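Local coordinates for cysteine desulfurase (Fervidobacterium islandicum, PDB 6A6E), which catalyses the pyridoxal-5'-phosphate-dependent removal of sulfur from cysteine, leaving alanine, and probably supplies that sulfur for iron-sulfur cluster assembly, at residues 78-81 / 82-85; 268-271 / 272-275; 358-361 / 362-366. One frame throughout, in Å; residues are numbered along the deposited sequence.

Contact 1: 78-81 / 82-85; sequences AYEQ and AREK
Ala82, Arg83, Glu84 and Lys85 each give their backbone N-H to the carbonyl four residues earlier, from Ala78 O to Gln81 O, in the regular pattern of an alpha helix, here the long helix 70-90. Three residues apart, Glu80 and Arg83 project together from one side of the helix. Arg83 NH2 donates to Glu80 OE1 at 3.1 Å in a nearly straight bond (165°) that lies in the guanidinium plane and meets the oxygen almost along its C-O bond. The carboxylate reaches this edge because the Glu80 chain folds back at its second torsion, which sits eclipsed at about 0°, a strained value. With Arg83 NE 3.6 Å from the same OE1, the salt bridge has a single close point. The same NH2 also approaches Tyr79 CE2 at 3.4 Å, obliquely, the ring and guanidinium planes standing almost perpendicular. Arginine suits this place because its several N-H groups serve several partners: NH1 also makes a salt bridge with Glu284 and a hydrogen bond to Ile97 O, while Tyr79 OH bonds to Glu284 as well. Farther along, the extended Lys85 chain sets out past Gln81 O, 3.4 Å from Lys85 CG, and its NZ pairs with Asp301 of helix 290-306. Arg83 is thus gripped by two acidic side chains, Glu80 at NH2 and Glu284 at NH1, which would be expected to stabilise its positive charge and to tie helix 70-90 to the segment carrying Glu284.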
# COMPACT_ATOMS: atom_id res chain seq x y z
N ALA A 78 2.14 -17.62 -6.22
CA ALA A 78 1.55 -16.63 -7.12
C ALA A 78 2.25 -15.30 -6.96
O ALA A 78 2.53 -14.62 -7.96
CB ALA A 78 0.04 -16.52 -6.93
N TYR A 79 2.53 -14.90 -5.71
CA TYR A 79 3.22 -13.63 -5.44
C TYR A 79 4.63 -13.59 -6.04
O TYR A 79 5.03 -12.62 -6.68
CB TYR A 79 3.28 -13.37 -3.93
CG TYR A 79 3.85 -12.06 -3.48
CD1 TYR A 79 3.09 -10.87 -3.51
CD2 TYR A 79 5.14 -12.00 -2.93
CE1 TYR A 79 3.65 -9.67 -3.04
CE2 TYR A 79 5.68 -10.81 -2.45
CZ TYR A 79 4.94 -9.64 -2.53
OH TYR A 79 5.55 -8.51 -2.04
N GLU A 80 5.43 -14.61 -5.78
CA GLU A 80 6.77 -14.65 -6.41
C GLU A 80 6.71 -14.76 -7.95
O GLU A 80 7.54 -14.20 -8.60
CB GLU A 80 7.58 -15.82 -5.89
CG GLU A 80 8.03 -15.77 -4.39
CD GLU A 80 7.67 -14.58 -3.43
OE1 GLU A 80 8.40 -13.45 -3.34
OE2 GLU A 80 6.71 -14.91 -2.61
N GLN A 81 5.72 -15.45 -8.52
CA GLN A 81 5.50 -15.46 -9.97
C GLN A 81 5.23 -14.03 -10.46
O GLN A 81 5.77 -13.63 -11.49
CB GLN A 81 4.38 -16.40 -10.41
CG GLN A 81 4.82 -17.88 -10.27
CD GLN A 81 3.70 -18.88 -10.58
OE1 GLN A 81 2.52 -18.57 -10.46
NE2 GLN A 81 4.08 -20.08 -10.97
N ALA A 82 4.46 -13.24 -9.69
CA ALA A 82 4.21 -11.86 -10.09
C ALA A 82 5.51 -11.04 -10.12
O ALA A 82 5.70 -10.24 -11.05
CB ALA A 82 3.17 -11.22 -9.22
N ARG A 83 6.38 -11.21 -9.13
CA ARG A 83 7.63 -10.50 -9.06
C ARG A 83 8.44 -10.76 -10.35
O ARG A 83 9.06 -9.84 -10.95
CB ARG A 83 8.47 -10.90 -7.83
CG ARG A 83 9.67 -10.00 -7.58
CD ARG A 83 10.64 -10.53 -6.52
NE ARG A 83 9.96 -10.86 -5.26
CZ ARG A 83 9.52 -9.99 -4.35
NH1 ARG A 83 9.67 -8.66 -4.50
NH2 ARG A 83 8.92 -10.44 -3.26
N GLU A 84 8.42 -12.03 -10.76
CA GLU A 84 9.14 -12.43 -11.97
C GLU A 84 8.57 -11.82 -13.27
O GLU A 84 9.32 -11.41 -14.18
CB GLU A 84 9.24 -13.97 -11.97
CG GLU A 84 9.78 -14.60 -13.27
CD GLU A 84 11.31 -14.48 -13.51
OE1 GLU A 84 11.82 -15.24 -14.39
OE2 GLU A 84 12.00 -13.65 -12.85
N LYS A 85 7.27 -11.75 -13.37
CA LYS A 85 6.65 -11.08 -14.53
C LYS A 85 7.06 -9.62 -14.62
O LYS A 85 7.33 -9.12 -15.72
CB LYS A 85 5.15 -11.17 -14.49
CG LYS A 85 4.62 -12.58 -14.50
CD LYS A 85 3.11 -12.59 -14.30
CE LYS A 85 2.54 -14.01 -14.11
NZ LYS A 85 1.08 -14.07 -13.96

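Contact 2: 268-271 / 272-275; sequences KVTF and EDVT
Thr270 OG1 accepts two backbone N-H groups across the turn, Asp273 N at 3.0 Å and Glu272 N at 3.1 Å, while its own backbone N donates to Asp273 O at 3.0 Å, almost straight (167°). Threonine can do this because its hydroxyl, with chi1 at 70°, stands between the backbone N and the carbonyl carbon and faces the chain as it reverses: an ST turn with a second bond added. A water also joins Thr270 OG1 to Asp273 OD2. The whole is a beta hairpin whose strands meet at Val269 and Val274, an antiparallel non-hydrogen-bonded pair with Val269 CG1 4.1 Å from Val274 CG1, two branched side chains lying alongside on one face. Beyond this pair Thr275 N donates to Lys268 O at 3.0 Å, and Lys268 N returns a bond to Thr275 OG1, where a hydroxyl takes the place of a backbone carbonyl. A second water bridges Lys268 O and Asp273 O between the strands. Outside this frame the hairpin rests on the second subunit: Phe271 meets Tyr153 of that chain edge-to-face, and Val269 N bonds to its Gln378, two positions along from its persulfide-bearing Cys376, consistent with the SufS-type hairpin that borders the partner's active-site loop.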
# COMPACT_ATOMS: atom_id res chain seq x y z
N LYS A 268 17.45 -12.19 11.92
CA LYS A 268 17.40 -12.44 13.38
C LYS A 268 17.05 -11.20 14.16
O LYS A 268 17.64 -10.14 13.97
CB LYS A 268 18.75 -12.94 13.98
CG LYS A 268 19.16 -14.32 13.55
CD LYS A 268 18.04 -15.36 13.78
CE LYS A 268 18.46 -16.77 13.43
NZ LYS A 268 19.12 -16.89 12.10
N VAL A 269 16.16 -11.35 15.11
CA VAL A 269 15.80 -10.26 15.94
C VAL A 269 16.01 -10.66 17.41
O VAL A 269 15.50 -11.67 17.81
CB VAL A 269 14.30 -9.97 15.75
CG1 VAL A 269 13.86 -8.86 16.70
CG2 VAL A 269 14.05 -9.66 14.29
N THR A 270 16.63 -9.79 18.20
CA THR A 270 16.71 -9.95 19.66
C THR A 270 16.11 -8.66 20.19
O THR A 270 15.75 -7.77 19.43
CB THR A 270 18.19 -10.05 20.19
OG1 THR A 270 18.82 -8.78 20.03
CG2 THR A 270 18.97 -11.03 19.39
N PHE A 271 16.02 -8.56 21.50
CA PHE A 271 15.55 -7.37 22.16
C PHE A 271 16.42 -6.16 21.87
O PHE A 271 15.92 -5.01 21.95
CB PHE A 271 15.43 -7.62 23.68
CG PHE A 271 14.32 -8.56 24.07
CD1 PHE A 271 13.02 -8.30 23.71
CD2 PHE A 271 14.58 -9.73 24.78
CE1 PHE A 271 12.01 -9.18 24.05
CE2 PHE A 271 13.57 -10.60 25.15
CZ PHE A 271 12.29 -10.33 24.78
N GLU A 272 17.69 -6.37 21.53
CA GLU A 272 18.64 -5.27 21.34
C GLU A 272 19.21 -4.99 19.93
O GLU A 272 19.69 -3.88 19.69
CB GLU A 272 19.80 -5.49 22.33
CG GLU A 272 19.36 -5.24 23.76
CD GLU A 272 20.49 -5.16 24.78
OE1 GLU A 272 21.65 -4.77 24.44
OE2 GLU A 272 20.21 -5.44 25.96
N ASP A 273 19.18 -5.99 19.04
CA ASP A 273 19.73 -5.88 17.69
C ASP A 273 18.90 -6.64 16.67
O ASP A 273 18.32 -7.68 16.97
CB ASP A 273 21.16 -6.49 17.63
CG ASP A 273 22.11 -5.85 18.67
OD1 ASP A 273 22.63 -4.72 18.42
OD2 ASP A 273 22.30 -6.46 19.75
N VAL A 274 19.04 -6.24 15.42
CA VAL A 274 18.44 -6.97 14.29
C VAL A 274 19.36 -7.14 13.11
O VAL A 274 20.19 -6.34 12.87
CB VAL A 274 17.15 -6.24 13.80
CG1 VAL A 274 16.25 -6.02 14.97
CG2 VAL A 274 17.44 -4.89 13.20
N THR A 275 19.21 -8.22 12.37
CA THR A 275 19.86 -8.35 11.09
C THR A 275 18.73 -8.62 10.05
O THR A 275 17.57 -8.90 10.43
CB THR A 275 20.82 -9.53 11.10
OG1 THR A 275 20.08 -10.69 11.43
CG2 THR A 275 21.95 -9.28 12.17
O HOH W 1 19.68 -9.60 15.86
O HOH W 2 21.51 -8.84 20.37

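Contact 3: 358-361 / 362-366; sequences VSHI and LDENF
Leu362 packs back along the helix onto Val358, its CD1 lying 3.9 Å from Val358 CG1 with the two branched chains alongside each other, while its N donates to Val358 O. Both face the protein interior, and leucine's branched end lets Leu362 reach Val358, Leu413 of helix 407-423 and Val368 and Thr370 of the following strand at once. A serine in its place would probably open a gap between the helix and that strand and deprive Val358 CG1 of its Leu362 neighbour. Asp363 turns elsewhere: CG anti to the backbone N (chi1 170°) carries the carboxylate out toward the second subunit, where OD1 takes a hydrogen bond from Thr70 of that chain; OD2 takes a long, weak one from a water that also sits at His360 ND1. Glu364, a turn on from His360, brings OE2 to 3.1 Å from His360 NE2 at the edge of the imidazole, with ring and carboxylate planes nearly perpendicular. Asn365 N binds Ile361 O at 2.9 Å, and its OD1 lies across from Ile361 CG2 at 3.7 Å. Phe366 turns its ring edge toward the same carbonyl, CD1 being 3.9 Å from Ile361 O, and meets Tyr419 edge-to-face. The buried Val358, Leu362 and Phe366 face inward, His360 and Glu364 outward, an amphipathic pattern. Two nearby carboxylates, Glu364 close by and Asp363 farther off, would probably raise the proton affinity of His360, while the apolar face fastens the helix to the fold.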
# COMPACT_ATOMS: atom_id res chain seq x y z
N VAL A 358 -13.45 24.71 -18.52
CA VAL A 358 -13.19 23.81 -19.69
C VAL A 358 -13.48 22.35 -19.32
O VAL A 358 -14.23 21.69 -20.03
CB VAL A 358 -11.76 23.96 -20.24
CG1 VAL A 358 -11.50 22.98 -21.37
CG2 VAL A 358 -11.52 25.38 -20.71
N SER A 359 -12.92 21.88 -18.19
CA SER A 359 -13.13 20.52 -17.78
C SER A 359 -14.61 20.28 -17.38
O SER A 359 -15.16 19.20 -17.62
CB SER A 359 -12.18 20.16 -16.61
OG SER A 359 -10.85 20.05 -17.08
N HIS A 360 -15.25 21.28 -16.78
CA HIS A 360 -16.60 21.09 -16.34
C HIS A 360 -17.51 20.88 -17.56
O HIS A 360 -18.24 19.93 -17.63
CB HIS A 360 -17.11 22.26 -15.49
CG HIS A 360 -18.57 22.13 -15.22
ND1 HIS A 360 -19.06 21.24 -14.30
CD2 HIS A 360 -19.65 22.64 -15.88
CE1 HIS A 360 -20.39 21.24 -14.37
NE2 HIS A 360 -20.77 22.08 -15.32
N ILE A 361 -17.40 21.75 -18.56
CA ILE A 361 -18.30 21.70 -19.75
C ILE A 361 -17.98 20.44 -20.56
O ILE A 361 -18.89 19.70 -20.93
CB ILE A 361 -18.21 22.99 -20.61
CG1 ILE A 361 -18.77 24.18 -19.86
CG2 ILE A 361 -18.95 22.77 -21.92
CD1 ILE A 361 -18.28 25.54 -20.34
N LEU A 362 -16.70 20.13 -20.72
CA LEU A 362 -16.30 18.86 -21.42
C LEU A 362 -16.95 17.65 -20.83
O LEU A 362 -17.56 16.81 -21.58
CB LEU A 362 -14.77 18.68 -21.47
CG LEU A 362 -14.08 19.62 -22.43
CD1 LEU A 362 -12.59 19.37 -22.44
CD2 LEU A 362 -14.63 19.38 -23.80
N ASP A 363 -16.95 17.59 -19.51
CA ASP A 363 -17.57 16.47 -18.80
C ASP A 363 -19.14 16.46 -18.83
O ASP A 363 -19.77 15.45 -19.16
CB ASP A 363 -17.09 16.45 -17.31
CG ASP A 363 -17.89 15.47 -16.44
OD1 ASP A 363 -17.87 14.23 -16.65
OD2 ASP A 363 -18.56 15.93 -15.53
N GLU A 364 -19.77 17.58 -18.51
CA GLU A 364 -21.22 17.56 -18.38
C GLU A 364 -21.88 17.48 -19.78
O GLU A 364 -22.79 16.67 -20.01
CB GLU A 364 -21.70 18.75 -17.59
CG GLU A 364 -22.89 18.40 -16.71
CD GLU A 364 -23.67 19.63 -16.35
OE1 GLU A 364 -24.65 19.90 -17.07
OE2 GLU A 364 -23.30 20.33 -15.35
N ASN A 365 -21.36 18.23 -20.73
CA ASN A 365 -21.99 18.39 -22.05
C ASN A 365 -21.40 17.53 -23.13
O ASN A 365 -22.04 17.40 -24.16
CB ASN A 365 -21.97 19.86 -22.47
CG ASN A 365 -22.66 20.75 -21.43
OD1 ASN A 365 -22.03 21.35 -20.57
ND2 ASN A 365 -23.98 20.74 -21.45
N PHE A 366 -20.22 16.92 -22.92
CA PHE A 366 -19.63 16.03 -23.94
C PHE A 366 -19.13 14.67 -23.43
O PHE A 366 -18.65 13.89 -24.20
CB PHE A 366 -18.49 16.72 -24.65
CG PHE A 366 -18.92 17.90 -25.43
CD1 PHE A 366 -19.04 19.15 -24.81
CD2 PHE A 366 -19.19 17.77 -26.79
CE1 PHE A 366 -19.46 20.26 -25.55
CE2 PHE A 366 -19.62 18.86 -27.52
CZ PHE A 366 -19.76 20.10 -26.92
O HOH W 3 -17.79 18.58 -13.44

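How the contacts relate
All three are local contacts between neighbouring residues: contacts 1 and 3 each lie along a single helix, 70-90 and 355-366, whereas contact 2 joins two strands of a hairpin. Contact 1 is mixed, with a buried charged network beside an exposed edge. Contact 3 divides its chemistry by face, apolar inside and polar outside. Contact 2, mostly exposed and with its centre about 37 Å from the centre of the chain, relies on backbone and hydroxyl bonds and waters, its buried valines and Phe271 meeting the partner. Contacts 2 and 3 both touch the second subunit, though their centres are about 58 Å apart on opposite sides of the chain's centre; contact 1 touches its own chain alone within the assembly.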